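Local coordinates for ABC transporter, substrate binding protein (Aeropyrum pernix, PDB 3EAF) that probably captures a small solute outside the cell and delivers it to the membrane components of an ABC transporter, as periplasmic-binding-protein relatives do, at residues L144-D149 against Y202-N207; L10-G15 against K54-Y59; L300-E305 against N327-G332. All coordinates share one frame; numbering follows the deposited sequence.

Contact 1 of 3, residues L144-D149 against Y202-N207; sequences LALAYD and YVWCGN
Leu144 turns its CG away from the backbone N and in beside its own carbonyl carbon (chi1 174°), which carries the CD1 methyl across to the neighbouring strand, 3.5 Å from Tyr202 O and close to Trp204 N. Leu146 adopts the other common choice, with CG beside the backbone N (chi1 -52°), and from there its CD2 comes down on Trp204. The two segments run parallel in register, Leu144 beside Tyr202 and Ala147 beside Cys205, their axes approaching to 4.7 Å. Four backbone hydrogen bonds hold them, in the staggered pattern of parallel strands: Ala145 and Ala147 each give an N-H to one residue and an O to another, so that both bind on either side of their own bridge partner. The shortest runs from Ala147 N to Trp204 O at 2.8 Å, and Cys205 CA adds a C-H contact to Ala147 O at 3.2 Å.

On the face that carries Leu144, Leu146, Tyr202 and Trp204, Leu144 CD1 lies 3.9 Å from Tyr202 CB, and Leu146 CD2 is 3.8 Å from Trp204 CB, approaching the indole obliquely. The other face holds the small Ala145 and Ala147 beside Val203 and Cys205. Past the last bridge a side chain takes over: Asp149 N reaches a lone pair of Asn207 OD1 in the carbonyl plane, a longer bond of 3.3 Å. Ser155 also binds that oxygen, while Asn207 ND2 is held by Leu179 O and Ser211, which fixes the amide's rotation.

The pair belongs to the parallel part of a Rossmann-like sheet, with strand 171-178 beside 142-148 and strand 227-230 beside 202-205. Helices 124-139 and 159-165 cover the leucine and tryptophan face.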
loop_
_atom_site.group_PDB
_atom_site.type_symbol
_atom_site.label_atom_id
_atom_site.label_comp_id
_atom_site.label_asym_id
_atom_site.label_seq_id
_atom_site.Cartn_x
_atom_site.Cartn_y
_atom_site.Cartn_z
ATOM N N LEU A 144 -6.686 23.325 0.330
ATOM C CA LEU A 144 -6.753 21.869 0.240
ATOM C C LEU A 144 -8.039 21.312 0.848
ATOM O O LEU A 144 -8.344 21.576 2.003
ATOM C CB LEU A 144 -5.526 21.242 0.926
ATOM C CG LEU A 144 -5.393 19.723 1.111
ATOM C CD1 LEU A 144 -5.334 18.987 -0.226
ATOM C CD2 LEU A 144 -4.160 19.383 1.966
ATOM N N ALA A 145 -8.778 20.531 0.059
ATOM C CA ALA A 145 -9.954 19.802 0.540
ATOM C C ALA A 145 -9.595 18.330 0.732
ATOM O O ALA A 145 -8.818 17.782 -0.043
ATOM C CB ALA A 145 -11.104 19.943 -0.455
ATOM N N LEU A 146 -10.163 17.700 1.758
ATOM C CA LEU A 146 -9.888 16.292 2.076
ATOM C C LEU A 146 -11.143 15.447 1.875
ATOM O O LEU A 146 -12.136 15.617 2.589
ATOM C CB LEU A 146 -9.387 16.145 3.526
ATOM C CG LEU A 146 -8.213 17.020 3.989
ATOM C CD1 LEU A 146 -8.001 16.905 5.507
ATOM C CD2 LEU A 146 -6.929 16.692 3.228
ATOM N N ALA A 147 -11.099 14.547 0.896
ATOM C CA ALA A 147 -12.223 13.657 0.619
ATOM C C ALA A 147 -11.870 12.230 1.039
ATOM O O ALA A 147 -10.901 11.659 0.555
ATOM C CB ALA A 147 -12.601 13.714 -0.855
ATOM N N TYR A 148 -12.651 11.668 1.951
ATOM C CA TYR A 148 -12.391 10.322 2.469
ATOM C C TYR A 148 -13.623 9.794 3.192
ATOM O O TYR A 148 -14.484 10.584 3.601
ATOM C CB TYR A 148 -11.189 10.338 3.431
ATOM C CG TYR A 148 -11.434 11.186 4.661
ATOM C CD1 TYR A 148 -11.852 10.602 5.855
ATOM C CD2 TYR A 148 -11.288 12.577 4.622
ATOM C CE1 TYR A 148 -12.102 11.374 6.985
ATOM C CE2 TYR A 148 -11.530 13.360 5.753
ATOM C CZ TYR A 148 -11.936 12.748 6.927
ATOM O OH TYR A 148 -12.178 13.499 8.054
ATOM N N ASP A 149 -13.692 8.472 3.362
ATOM C CA ASP A 149 -14.784 7.825 4.095
ATOM C C ASP A 149 -14.526 7.868 5.600
ATOM O O ASP A 149 -13.655 7.166 6.118
ATOM C CB ASP A 149 -14.970 6.375 3.608
ATOM C CG ASP A 149 -16.278 5.735 4.096
ATOM O OD1 ASP A 149 -16.812 6.131 5.159
ATOM O OD2 ASP A 149 -16.774 4.819 3.401
ATOM N N TYR A 202 -6.386 22.228 -4.431
ATOM C CA TYR A 202 -5.959 20.840 -4.351
ATOM C C TYR A 202 -6.974 19.987 -3.587
ATOM O O TYR A 202 -7.549 20.430 -2.585
ATOM C CB TYR A 202 -4.588 20.729 -3.674
ATOM C CG TYR A 202 -3.547 21.730 -4.149
ATOM C CD1 TYR A 202 -3.061 21.708 -5.458
ATOM C CD2 TYR A 202 -3.031 22.683 -3.276
ATOM C CE1 TYR A 202 -2.092 22.636 -5.888
ATOM C CE2 TYR A 202 -2.068 23.604 -3.690
ATOM C CZ TYR A 202 -1.604 23.577 -4.990
ATOM O OH TYR A 202 -0.644 24.498 -5.379
ATOM N N VAL A 203 -7.195 18.771 -4.080
ATOM C CA VAL A 203 -8.064 17.796 -3.409
ATOM C C VAL A 203 -7.271 16.533 -3.096
ATOM O O VAL A 203 -6.622 15.972 -3.980
ATOM C CB VAL A 203 -9.304 17.434 -4.270
ATOM C CG1 VAL A 203 -10.110 16.293 -3.631
ATOM C CG2 VAL A 203 -10.204 18.653 -4.479
ATOM N N TRP A 204 -7.311 16.108 -1.831
ATOM C CA TRP A 204 -6.811 14.789 -1.425
ATOM C C TRP A 204 -7.955 13.767 -1.393
ATOM O O TRP A 204 -9.047 14.074 -0.921
ATOM C CB TRP A 204 -6.139 14.879 -0.048
ATOM C CG TRP A 204 -5.887 13.547 0.613
ATOM C CD1 TRP A 204 -6.638 12.956 1.597
ATOM C CD2 TRP A 204 -4.813 12.643 0.333
ATOM N NE1 TRP A 204 -6.093 11.741 1.946
ATOM C CE2 TRP A 204 -4.970 11.527 1.189
ATOM C CE3 TRP A 204 -3.731 12.669 -0.555
ATOM C CZ2 TRP A 204 -4.083 10.443 1.179
ATOM C CZ3 TRP A 204 -2.852 11.595 -0.563
ATOM C CH2 TRP A 204 -3.034 10.497 0.299
ATOM N N CYS A 205 -7.716 12.563 -1.909
ATOM C CA CYS A 205 -8.680 11.478 -1.733
ATOM C C CYS A 205 -8.043 10.249 -1.079
ATOM O O CYS A 205 -7.029 9.748 -1.552
ATOM C CB CYS A 205 -9.365 11.107 -3.050
ATOM S SG CYS A 205 -10.733 9.941 -2.819
ATOM N N GLY A 206 -8.663 9.766 -0.004
ATOM C CA GLY A 206 -8.109 8.668 0.785
ATOM C C GLY A 206 -8.680 7.281 0.534
ATOM O O GLY A 206 -8.348 6.347 1.258
ATOM N N ASN A 207 -9.500 7.138 -0.511
ATOM C CA ASN A 207 -10.167 5.870 -0.826
ATOM C C ASN A 207 -9.469 5.098 -1.962
ATOM O O ASN A 207 -8.458 5.557 -2.502
ATOM C CB ASN A 207 -11.636 6.117 -1.216
ATOM C CG ASN A 207 -12.462 6.735 -0.097
ATOM O OD1 ASN A 207 -12.007 6.874 1.042
ATOM N ND2 ASN A 207 -13.697 7.105 -0.423
#

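Contact 2 of 3, residues L10-G15 against K54-Y59; sequences LVDETG and KRDYAY
Asp56, Leu10 and Val11 bury the most surface where two parallel strands end and their loops meet. With CG anti to the backbone N (chi1 169°), the carboxylate of Asp56 reaches the loop after strand 3-11. Its OD1 takes Glu13 N at 2.8 Å and Ala58 N, the second closing an Asx turn, from opposite faces of the carboxylate plane. Its OD2 accepts Thr14 OG1 at 2.6 Å on the syn lone pair. An alanine here is likely to leave Glu13 N, Ala58 N and the Thr14 hydroxyl without their acceptor and the loops freer to shift apart.

The side chains of Leu10 and Tyr57 cross at about a right angle, with Leu10 CD2 over one ring face, 4.1 Å from the centroid, in a CH-pi contact; Tyr59 N lies over the other. Val11 bonds through its backbone, N to Arg55 O and O from Tyr57 N at 2.9 Å. Lys54 NZ meets Glu13 OE2 in a 2.8 Å salt bridge and also binds Glu29.

At this C-terminal edge of a Rossmann-like sheet, strand 3-11 lies between 47-56 and 79-82, helix 18-38 packs on Val11 and Lys54, and helix 61-74 on Arg55 and Tyr57.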
loop_
_atom_site.group_PDB
_atom_site.type_symbol
_atom_site.label_atom_id
_atom_site.label_comp_id
_atom_site.label_asym_id
_atom_site.label_seq_id
_atom_site.Cartn_x
_atom_site.Cartn_y
_atom_site.Cartn_z
ATOM N N LEU A 10 -4.153 -13.403 3.244
ATOM C CA LEU A 10 -5.457 -12.787 3.434
ATOM C C LEU A 10 -5.675 -11.708 2.372
ATOM O O LEU A 10 -4.924 -10.735 2.302
ATOM C CB LEU A 10 -5.550 -12.194 4.846
ATOM C CG LEU A 10 -6.925 -11.795 5.384
ATOM C CD1 LEU A 10 -7.705 -13.014 5.869
ATOM C CD2 LEU A 10 -6.754 -10.780 6.507
ATOM N N VAL A 11 -6.687 -11.901 1.533
ATOM C CA VAL A 11 -6.922 -11.013 0.391
ATOM C C VAL A 11 -8.373 -10.558 0.276
ATOM O O VAL A 11 -9.282 -11.186 0.823
ATOM C CB VAL A 11 -6.462 -11.655 -0.953
ATOM C CG1 VAL A 11 -4.945 -11.846 -0.971
ATOM C CG2 VAL A 11 -7.184 -12.984 -1.235
ATOM N N ASP A 12 -8.581 -9.450 -0.433
ATOM C CA ASP A 12 -9.925 -9.039 -0.812
ATOM C C ASP A 12 -10.089 -9.196 -2.320
ATOM O O ASP A 12 -9.652 -8.344 -3.093
ATOM C CB ASP A 12 -10.205 -7.596 -0.376
ATOM C CG ASP A 12 -11.614 -7.145 -0.725
ATOM O OD1 ASP A 12 -12.397 -7.974 -1.240
ATOM O OD2 ASP A 12 -11.941 -5.962 -0.483
ATOM N N GLU A 13 -10.723 -10.290 -2.729
ATOM C CA GLU A 13 -10.946 -10.568 -4.144
ATOM C C GLU A 13 -12.360 -10.250 -4.624
ATOM O O GLU A 13 -12.606 -10.171 -5.830
ATOM C CB GLU A 13 -10.619 -12.031 -4.446
ATOM C CG GLU A 13 -9.137 -12.361 -4.355
ATOM C CD GLU A 13 -8.838 -13.805 -4.702
ATOM O OE1 GLU A 13 -9.716 -14.668 -4.475
ATOM O OE2 GLU A 13 -7.723 -14.080 -5.201
ATOM N N THR A 14 -13.284 -10.060 -3.688
ATOM C CA THR A 14 -14.701 -9.939 -4.037
ATOM C C THR A 14 -15.412 -8.777 -3.340
ATOM O O THR A 14 -16.566 -8.477 -3.659
ATOM C CB THR A 14 -15.471 -11.251 -3.721
ATOM O OG1 THR A 14 -15.196 -11.662 -2.372
ATOM C CG2 THR A 14 -15.076 -12.363 -4.700
ATOM N N GLY A 15 -14.731 -8.138 -2.392
ATOM C CA GLY A 15 -15.322 -7.052 -1.601
ATOM C C GLY A 15 -15.075 -5.642 -2.122
ATOM O O GLY A 15 -14.689 -5.458 -3.281
ATOM N N LYS A 54 -4.520 -19.362 0.908
ATOM C CA LYS A 54 -5.209 -18.157 0.460
ATOM C C LYS A 54 -6.649 -18.116 0.950
ATOM O O LYS A 54 -7.390 -19.093 0.813
ATOM C CB LYS A 54 -5.171 -18.027 -1.061
ATOM C CG LYS A 54 -5.680 -16.680 -1.559
ATOM C CD LYS A 54 -5.539 -16.525 -3.066
ATOM C CE LYS A 54 -6.769 -17.037 -3.786
ATOM N NZ LYS A 54 -6.727 -16.676 -5.228
ATOM N N ARG A 55 -7.035 -16.976 1.514
ATOM C CA ARG A 55 -8.400 -16.760 1.990
ATOM C C ARG A 55 -8.915 -15.393 1.547
ATOM O O ARG A 55 -8.337 -14.366 1.903
ATOM C CB ARG A 55 -8.450 -16.871 3.518
ATOM C CG ARG A 55 -8.166 -18.267 4.071
ATOM C CD ARG A 55 -9.307 -19.222 3.762
ATOM N NE ARG A 55 -9.076 -20.549 4.317
ATOM C CZ ARG A 55 -8.578 -21.572 3.630
ATOM N NH1 ARG A 55 -8.254 -21.426 2.350
ATOM N NH2 ARG A 55 -8.414 -22.749 4.225
ATOM N N ASP A 56 -9.985 -15.384 0.754
ATOM C CA ASP A 56 -10.661 -14.139 0.373
ATOM C C ASP A 56 -11.653 -13.749 1.463
ATOM O O ASP A 56 -12.702 -14.381 1.626
ATOM C CB ASP A 56 -11.354 -14.286 -0.988
ATOM C CG ASP A 56 -12.283 -13.119 -1.323
ATOM O OD1 ASP A 56 -12.048 -11.970 -0.878
ATOM O OD2 ASP A 56 -13.261 -13.352 -2.061
ATOM N N TYR A 57 -11.319 -12.701 2.210
ATOM C CA TYR A 57 -12.171 -12.261 3.318
ATOM C C TYR A 57 -13.087 -11.095 2.954
ATOM O O TYR A 57 -13.895 -10.649 3.787
ATOM C CB TYR A 57 -11.333 -11.961 4.568
ATOM C CG TYR A 57 -10.722 -10.572 4.648
ATOM C CD1 TYR A 57 -11.119 -9.676 5.646
ATOM C CD2 TYR A 57 -9.739 -10.161 3.753
ATOM C CE1 TYR A 57 -10.559 -8.405 5.743
ATOM C CE2 TYR A 57 -9.169 -8.890 3.834
ATOM C CZ TYR A 57 -9.583 -8.019 4.839
ATOM O OH TYR A 57 -9.022 -6.767 4.937
ATOM N N ALA A 58 -12.952 -10.607 1.716
ATOM C CA ALA A 58 -13.808 -9.547 1.165
ATOM C C ALA A 58 -13.903 -8.265 2.019
ATOM O O ALA A 58 -14.949 -7.609 2.058
ATOM C CB ALA A 58 -15.221 -10.109 0.845
ATOM N N TYR A 59 -12.805 -7.928 2.699
ATOM C CA TYR A 59 -12.695 -6.726 3.553
ATOM C C TYR A 59 -13.593 -6.778 4.793
ATOM O O TYR A 59 -13.743 -5.785 5.502
ATOM C CB TYR A 59 -12.964 -5.449 2.745
ATOM C CG TYR A 59 -12.139 -4.250 3.156
ATOM C CD1 TYR A 59 -10.755 -4.251 3.010
ATOM C CD2 TYR A 59 -12.749 -3.102 3.671
ATOM C CE1 TYR A 59 -9.988 -3.137 3.371
ATOM C CE2 TYR A 59 -11.995 -1.994 4.037
ATOM C CZ TYR A 59 -10.619 -2.020 3.886
ATOM O OH TYR A 59 -9.883 -0.916 4.245
HETATM O O HOH W 1 -12.949 -15.366 -4.552
#

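Contact 3 of 3, residues L300-E305 against N327-G332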
loop_
_atom_site.group_PDB
_atom_site.type_symbol
_atom_site.label_atom_id
_atom_site.label_comp_id
_atom_site.label_asym_id
_atom_site.label_seq_id
_atom_site.Cartn_x
_atom_site.Cartn_y
_atom_site.Cartn_z
ATOM N N LEU A 300 9.191 -11.256 2.709
ATOM C CA LEU A 300 9.218 -12.480 3.510
ATOM C C LEU A 300 10.350 -13.428 3.076
ATOM O O LEU A 300 11.076 -13.967 3.922
ATOM C CB LEU A 300 7.861 -13.195 3.441
ATOM C CG LEU A 300 7.742 -14.570 4.096
ATOM C CD1 LEU A 300 7.908 -14.468 5.611
ATOM C CD2 LEU A 300 6.419 -15.226 3.731
ATOM N N ILE A 301 10.488 -13.630 1.768
ATOM C CA ILE A 301 11.553 -14.471 1.204
ATOM C C ILE A 301 12.930 -14.003 1.669
ATOM O O ILE A 301 13.762 -14.813 2.088
ATOM C CB ILE A 301 11.522 -14.474 -0.359
ATOM C CG1 ILE A 301 10.185 -15.011 -0.895
ATOM C CG2 ILE A 301 12.720 -15.233 -0.943
ATOM C CD1 ILE A 301 9.716 -16.310 -0.282
ATOM N N LYS A 302 13.158 -12.692 1.606
ATOM C CA LYS A 302 14.430 -12.110 2.039
ATOM C C LYS A 302 14.680 -12.359 3.530
ATOM O O LYS A 302 15.813 -12.642 3.929
ATOM C CB LYS A 302 14.505 -10.618 1.678
ATOM C CG LYS A 302 14.496 -10.339 0.164
ATOM C CD LYS A 302 15.889 -10.080 -0.421
ATOM C CE LYS A 302 15.789 -9.678 -1.881
ATOM N NZ LYS A 302 17.036 -9.102 -2.438
ATOM N N ALA A 303 13.622 -12.284 4.341
ATOM C CA ALA A 303 13.719 -12.605 5.772
ATOM C C ALA A 303 14.161 -14.062 5.987
ATOM O O ALA A 303 15.065 -14.327 6.768
ATOM C CB ALA A 303 12.391 -12.336 6.482
ATOM N N ILE A 304 13.522 -14.991 5.278
ATOM C CA ILE A 304 13.867 -16.419 5.338
ATOM C C ILE A 304 15.317 -16.685 4.915
ATOM O O ILE A 304 16.018 -17.479 5.546
ATOM C CB ILE A 304 12.898 -17.284 4.481
ATOM C CG1 ILE A 304 11.469 -17.160 5.017
ATOM C CG2 ILE A 304 13.354 -18.758 4.455
ATOM C CD1 ILE A 304 10.415 -17.610 4.049
ATOM N N GLU A 305 15.755 -16.011 3.857
ATOM C CA GLU A 305 17.135 -16.119 3.378
ATOM C C GLU A 305 18.156 -15.552 4.364
ATOM O O GLU A 305 19.358 -15.779 4.212
ATOM C CB GLU A 305 17.284 -15.439 2.017
ATOM C CG GLU A 305 16.547 -16.140 0.897
ATOM C CD GLU A 305 16.499 -15.339 -0.389
ATOM O OE1 GLU A 305 16.615 -14.087 -0.344
ATOM O OE2 GLU A 305 16.323 -15.966 -1.457
ATOM N N ASN A 327 18.410 -6.257 9.093
ATOM C CA ASN A 327 18.931 -6.197 7.727
ATOM C C ASN A 327 18.295 -5.086 6.894
ATOM O O ASN A 327 17.116 -4.771 7.064
ATOM C CB ASN A 327 18.703 -7.534 6.997
ATOM C CG ASN A 327 19.332 -8.714 7.708
ATOM O OD1 ASN A 327 18.645 -9.480 8.394
ATOM N ND2 ASN A 327 20.641 -8.869 7.555
ATOM N N THR A 328 19.087 -4.512 5.989
ATOM C CA THR A 328 18.592 -3.613 4.956
ATOM C C THR A 328 18.218 -4.429 3.721
ATOM O O THR A 328 18.994 -5.281 3.286
ATOM C CB THR A 328 19.648 -2.546 4.613
ATOM O OG1 THR A 328 19.802 -1.674 5.735
ATOM C CG2 THR A 328 19.247 -1.722 3.387
ATOM N N PHE A 329 17.032 -4.181 3.166
ATOM C CA PHE A 329 16.532 -4.977 2.041
ATOM C C PHE A 329 16.357 -4.164 0.769
ATOM O O PHE A 329 15.924 -3.005 0.803
ATOM C CB PHE A 329 15.193 -5.643 2.393
ATOM C CG PHE A 329 15.262 -6.571 3.573
ATOM C CD1 PHE A 329 15.714 -7.879 3.424
ATOM C CD2 PHE A 329 14.870 -6.142 4.834
ATOM C CE1 PHE A 329 15.778 -8.739 4.512
ATOM C CE2 PHE A 329 14.938 -6.992 5.924
ATOM C CZ PHE A 329 15.381 -8.291 5.767
ATOM N N ASP A 330 16.687 -4.785 -0.358
ATOM C CA ASP A 330 16.373 -4.217 -1.662
ATOM C C ASP A 330 15.587 -5.249 -2.462
ATOM O O ASP A 330 16.021 -6.395 -2.626
ATOM C CB ASP A 330 17.640 -3.782 -2.415
ATOM C CG ASP A 330 17.342 -3.281 -3.833
ATOM O OD1 ASP A 330 16.362 -2.537 -4.026
ATOM O OD2 ASP A 330 18.094 -3.637 -4.764
ATOM N N LEU A 331 14.424 -4.836 -2.944
ATOM C CA LEU A 331 13.543 -5.723 -3.687
ATOM C C LEU A 331 13.683 -5.438 -5.176
ATOM O O LEU A 331 12.759 -4.946 -5.826
ATOM C CB LEU A 331 12.096 -5.564 -3.195
ATOM C CG LEU A 331 11.578 -6.408 -2.015
ATOM C CD1 LEU A 331 12.659 -6.968 -1.069
ATOM C CD2 LEU A 331 10.537 -5.629 -1.222
ATOM N N GLY A 332 14.870 -5.738 -5.700
ATOM C CA GLY A 332 15.175 -5.543 -7.120
ATOM C C GLY A 332 14.983 -4.119 -7.608
ATOM O O GLY A 332 14.704 -3.895 -8.785
HETATM O O HOH W 2 18.064 -7.269 -0.198
HETATM O O HOH W 3 17.066 -8.002 -4.972
#
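Lys302 NZ is gripped by three oxygens: the backbone O of Asp330 and two waters. The direct bond, NZ to Asp330 O, is 2.9 Å long and lies close to the line of the carbonyl. One water accepts from NZ at 3.1 Å and from Asp330 N at 2.8 Å, and the other accepts from NZ at 2.8 Å and from Gly332 N. The ammonium group therefore reaches the loop backbone at three points, directly at the Asp330 carbonyl and through water at the amides of Asp330 and Gly332.

The chain gets there by a bend. Lys302 CG sits beside the backbone N, and the second torsion, at -99°, turns the chain before it runs extended to NZ. CB lies against the ring of Phe329, 3.5 Å from CD1, approaching it obliquely. CG comes 4.0 Å from CD1 of Leu331, and these two side chains slide past each other in opposite directions. The stem of Lys302 thus packs on two apolar side chains of the loop, while its tip meets the backbone of the residue between them, Asp330, whose own carboxylate is engaged with Gly333 N.

The contact joins the C-terminal part of helix 288-304 to the loop that follows helix 317-326. Leu324 of that second helix touches both Ala303 and Phe329. The nearest atom of the Phe329 side chain is about 7 Å from the bound magnesium ion, and about 5 Å separates the nearest atoms of its side chain and that of Tyr341, a magnesium ligand.

Within the two segments NZ meets no carboxylate. Its positive charge is probably stabilised by the carbonyl dipole and the two waters, and its hold on the loop probably depends more on the course of the backbone than on the Asp330 side chain, whose CB points away from the helix.

Contacts 1 and 2 each join parallel neighbours of a central sheet, but in two different sheets, as expected for the two lobes of a periplasmic binding protein; their centres are 26 Å apart. Contacts 1 and 3 are both buried, contact 3 with a smaller interface. Contact 1 is built of backbone bonds and apolar side chains, with an amide at its end. Contact 2 is only partly buried, and carboxylates, a salt bridge and a water replace much of the apolar packing. Contact 3 involves no strand pairing: it ties a helix to a loop through one lysine, nearer the magnesium site, and lies across the chain's centre from contact 1.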